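PDB 2HJS: USG-1 protein homolog from Pseudomonas aeruginosa, which probably binds NAD and may act as an oxidoreductase of the aspartate-semialdehyde dehydrogenase family, working as a dimer. Local coordinates for residues Q153-L165 with T236-V250. Numbering follows the deposited sequence.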
# COMPACT_ATOMS: atom_id res chain seq x y z
N GLN A 153 19.74 -3.32 2.35
CA GLN A 153 18.72 -2.24 2.33
C GLN A 153 17.38 -2.92 2.58
O GLN A 153 17.10 -3.96 2.02
CB GLN A 153 18.62 -1.50 0.97
CG GLN A 153 19.86 -0.78 0.41
CD GLN A 153 20.16 0.59 1.05
OE1 GLN A 153 19.32 1.18 1.74
NE2 GLN A 153 21.39 1.08 0.83
N LEU A 154 16.54 -2.29 3.38
CA LEU A 154 15.24 -2.83 3.70
C LEU A 154 14.20 -1.76 3.41
O LEU A 154 14.25 -0.69 3.98
CB LEU A 154 15.22 -3.23 5.18
CG LEU A 154 13.96 -3.81 5.80
CD1 LEU A 154 13.55 -5.03 5.05
CD2 LEU A 154 14.24 -4.17 7.26
N ASN A 155 13.28 -2.06 2.49
CA ASN A 155 12.17 -1.16 2.21
C ASN A 155 10.87 -1.76 2.74
O ASN A 155 10.57 -2.92 2.48
CB ASN A 155 12.06 -0.85 0.73
CG ASN A 155 11.14 0.36 0.46
OD1 ASN A 155 9.90 0.23 0.36
ND2 ASN A 155 11.74 1.52 0.35
N LEU A 156 10.14 -0.96 3.51
CA LEU A 156 8.84 -1.35 4.02
C LEU A 156 7.78 -0.35 3.62
O LEU A 156 7.91 0.85 3.87
CB LEU A 156 8.89 -1.49 5.54
CG LEU A 156 7.56 -1.62 6.30
CD1 LEU A 156 6.82 -2.96 5.98
CD2 LEU A 156 7.81 -1.49 7.79
N THR A 157 6.72 -0.84 2.97
CA THR A 157 5.50 -0.06 2.82
C THR A 157 4.42 -0.77 3.64
O THR A 157 4.01 -1.87 3.30
CB THR A 157 5.03 0.03 1.35
OG1 THR A 157 6.07 0.62 0.56
CG2 THR A 157 3.77 0.89 1.23
N ALA A 158 3.97 -0.15 4.71
CA ALA A 158 3.01 -0.77 5.58
C ALA A 158 1.63 -0.18 5.35
O ALA A 158 1.47 1.04 5.44
CB ALA A 158 3.42 -0.58 7.05
N CYS A 159 0.66 -1.01 5.01
CA CYS A 159 -0.73 -0.57 4.84
C CYS A 159 -1.50 -0.92 6.09
O CYS A 159 -1.75 -2.10 6.37
CB CYS A 159 -1.36 -1.21 3.62
SG CYS A 159 -0.45 -0.79 2.10
N LEU A 160 -1.84 0.11 6.86
CA LEU A 160 -2.40 -0.05 8.19
C LEU A 160 -3.92 0.00 8.10
O LEU A 160 -4.47 0.82 7.37
CB LEU A 160 -1.89 1.07 9.11
CG LEU A 160 -0.59 0.83 9.90
CD1 LEU A 160 0.55 0.48 9.04
CD2 LEU A 160 -0.21 2.06 10.77
N SER A 161 -4.59 -0.87 8.84
CA SER A 161 -6.05 -0.82 8.99
C SER A 161 -6.43 0.29 9.98
O SER A 161 -5.58 0.75 10.75
CB SER A 161 -6.53 -2.14 9.55
OG SER A 161 -6.10 -2.30 10.89
N VAL A 162 -7.70 0.69 9.99
CA VAL A 162 -8.15 1.73 10.93
C VAL A 162 -8.13 1.31 12.40
O VAL A 162 -8.17 2.18 13.28
CB VAL A 162 -9.56 2.29 10.58
CG1 VAL A 162 -9.48 3.10 9.30
CG2 VAL A 162 -10.63 1.19 10.51
N SER A 163 -8.11 0.00 12.68
CA SER A 163 -7.99 -0.47 14.07
C SER A 163 -6.66 0.00 14.68
O SER A 163 -6.52 0.02 15.89
CB SER A 163 -8.10 -1.98 14.17
OG SER A 163 -6.99 -2.59 13.53
N SER A 164 -5.69 0.40 13.85
CA SER A 164 -4.44 0.97 14.36
C SER A 164 -4.68 2.27 15.16
O SER A 164 -3.84 2.67 15.96
CB SER A 164 -3.46 1.22 13.21
OG SER A 164 -2.78 0.01 12.82
N LEU A 165 -5.83 2.90 14.94
CA LEU A 165 -6.25 4.12 15.62
C LEU A 165 -7.26 3.83 16.72
O LEU A 165 -7.91 4.74 17.25
CB LEU A 165 -6.87 5.13 14.63
CG LEU A 165 -6.11 5.38 13.31
CD1 LEU A 165 -7.01 6.11 12.34
CD2 LEU A 165 -4.81 6.14 13.53
N THR A 236 7.35 3.54 5.12
CA THR A 236 6.18 4.33 4.83
C THR A 236 4.97 3.62 5.43
O THR A 236 4.73 2.44 5.14
CB THR A 236 5.99 4.48 3.31
OG1 THR A 236 7.21 4.99 2.75
CG2 THR A 236 4.86 5.45 3.00
N CYS A 237 4.22 4.33 6.26
CA CYS A 237 2.94 3.80 6.74
C CYS A 237 1.78 4.54 6.12
O CYS A 237 1.64 5.76 6.28
CB CYS A 237 2.84 3.83 8.27
SG CYS A 237 4.05 2.74 9.03
N ILE A 238 0.94 3.78 5.44
CA ILE A 238 -0.21 4.30 4.73
C ILE A 238 -1.44 3.86 5.50
O ILE A 238 -1.44 2.79 6.11
CB ILE A 238 -0.21 3.70 3.30
CG1 ILE A 238 0.87 4.35 2.47
CG2 ILE A 238 -1.56 3.83 2.59
CD1 ILE A 238 1.26 3.42 1.32
N GLN A 239 -2.48 4.68 5.48
CA GLN A 239 -3.74 4.31 6.11
C GLN A 239 -4.71 3.75 5.06
O GLN A 239 -5.10 4.48 4.14
CB GLN A 239 -4.38 5.54 6.74
CG GLN A 239 -5.64 5.23 7.49
CD GLN A 239 -5.33 4.84 8.88
OE1 GLN A 239 -4.97 5.69 9.70
NE2 GLN A 239 -5.42 3.54 9.16
N ALA A 240 -5.10 2.48 5.18
CA ALA A 240 -5.99 1.86 4.19
C ALA A 240 -7.42 1.81 4.71
O ALA A 240 -7.63 1.75 5.94
CB ALA A 240 -5.50 0.43 3.85
N PRO A 241 -8.42 1.83 3.80
CA PRO A 241 -9.78 1.71 4.33
C PRO A 241 -10.12 0.24 4.64
O PRO A 241 -10.94 -0.39 3.95
CB PRO A 241 -10.64 2.28 3.20
CG PRO A 241 -9.83 1.95 1.93
CD PRO A 241 -8.39 1.94 2.33
N VAL A 242 -9.43 -0.32 5.63
CA VAL A 242 -9.68 -1.70 6.06
C VAL A 242 -9.85 -1.69 7.56
O VAL A 242 -9.29 -0.82 8.23
CB VAL A 242 -8.64 -2.77 5.49
CG1 VAL A 242 -7.96 -2.31 4.19
CG2 VAL A 242 -7.66 -3.22 6.47
N PHE A 243 -10.65 -2.60 8.11
CA PHE A 243 -10.93 -2.54 9.56
C PHE A 243 -9.80 -3.05 10.45
O PHE A 243 -9.37 -2.35 11.35
CB PHE A 243 -12.24 -3.26 9.90
CG PHE A 243 -13.46 -2.53 9.41
CD1 PHE A 243 -14.18 -3.03 8.34
CD2 PHE A 243 -13.87 -1.33 10.00
CE1 PHE A 243 -15.32 -2.36 7.86
CE2 PHE A 243 -15.01 -0.65 9.53
CZ PHE A 243 -15.73 -1.17 8.45
N PHE A 244 -9.33 -4.27 10.17
CA PHE A 244 -8.40 -4.98 11.05
C PHE A 244 -7.22 -5.59 10.26
O PHE A 244 -7.41 -6.07 9.12
CB PHE A 244 -9.15 -6.11 11.77
CG PHE A 244 -10.35 -5.65 12.53
CD1 PHE A 244 -11.63 -5.99 12.11
CD2 PHE A 244 -10.21 -4.89 13.68
CE1 PHE A 244 -12.76 -5.56 12.81
CE2 PHE A 244 -11.35 -4.45 14.42
CZ PHE A 244 -12.61 -4.79 13.98
N GLY A 245 -6.03 -5.59 10.86
CA GLY A 245 -4.85 -6.29 10.32
C GLY A 245 -3.83 -5.38 9.66
O GLY A 245 -4.21 -4.35 9.08
N ASP A 246 -2.55 -5.74 9.77
CA ASP A 246 -1.48 -5.04 9.04
C ASP A 246 -1.16 -5.80 7.76
O ASP A 246 -1.08 -7.02 7.81
CB ASP A 246 -0.21 -4.97 9.88
CG ASP A 246 -0.37 -4.13 11.13
OD1 ASP A 246 -1.12 -3.11 11.11
OD2 ASP A 246 0.25 -4.52 12.13
N SER A 247 -1.00 -5.10 6.64
CA SER A 247 -0.55 -5.69 5.38
C SER A 247 0.78 -5.03 4.98
O SER A 247 0.83 -3.83 4.73
CB SER A 247 -1.59 -5.45 4.27
OG SER A 247 -2.87 -5.94 4.66
N LEU A 248 1.86 -5.80 4.92
CA LEU A 248 3.19 -5.22 4.71
C LEU A 248 3.79 -5.68 3.39
O LEU A 248 3.78 -6.87 3.09
CB LEU A 248 4.15 -5.62 5.84
CG LEU A 248 3.65 -5.52 7.30
CD1 LEU A 248 4.78 -5.91 8.25
CD2 LEU A 248 3.16 -4.10 7.60
N SER A 249 4.33 -4.74 2.62
CA SER A 249 5.10 -5.08 1.43
C SER A 249 6.56 -4.73 1.68
O SER A 249 6.92 -3.57 1.91
CB SER A 249 4.54 -4.35 0.21
OG SER A 249 5.38 -4.61 -0.90
N VAL A 250 7.40 -5.75 1.67
CA VAL A 250 8.80 -5.64 2.06
C VAL A 250 9.69 -5.95 0.86
O VAL A 250 9.40 -6.86 0.09
CB VAL A 250 9.09 -6.64 3.23
CG1 VAL A 250 10.56 -6.58 3.67
CG2 VAL A 250 8.14 -6.37 4.45
O HOH W 1 8.99 2.90 2.25
O HOH W 2 -4.01 -4.02 6.30
O HOH W 3 -3.40 -2.15 11.24
O HOH W 4 -0.75 -1.58 13.27
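Ala158 N donates to Thr236 O (2.7 Å) and Ala158 O accepts from Ile238 N, both bonds nearly straight. They hold strand 236-239 parallel to strand 153-160. Strand 246-250 runs antiparallel along the other edge, where Thr157 and Ser249 form a hydrogen-bonded pair.

Side chains leave on two faces. On one, Ala158 CB sits between Leu248 CD2 (3.6 Å) and Cys237 SG (3.9 Å), which come from the two flanking strands. Leu156 crosses Leu248 at an angle, its CD1 meeting CB, and the same methyl also reaches Val250 CG2. Leu154 CD1 meets the other Val250 methyl, CG1. Helix 133-145 packs on this face through Leu142 and Leu138.

On the opposite face, Thr157 turns CG2 anti to its backbone N (OG1 chi1 -58°). The methyl lies against Ile238 CD1 (3.6 Å). OG1 is hydrogen-bonded to Thr157 of the second subunit, and Cys159 packs on Leu199 of that subunit.

Beyond the strand, Val162 N bonds to Val242 O (2.8 Å) and Ser163 N to Phe243 O. Gln239 bends at chi2 (87°), which turns its amide toward the carbonyls of Leu160 and Ser161. NE2 makes weak bonds to Leu160 O and Ser161 O, while OE1 lies near Leu165 CD1 (3.4 Å). The hydroxyls of Ser161 and Ser163 bond each other (2.8 Å), and Ser163 OG also bonds Asn317. Water 4 links Ser164 OG to Asp246 OD1.

Three neighbouring strands of a mixed sheet, with a helix on one face and the second subunit on the other, are consistent with the GAPDH-like dimerisation domain of semialdehyde dehydrogenases.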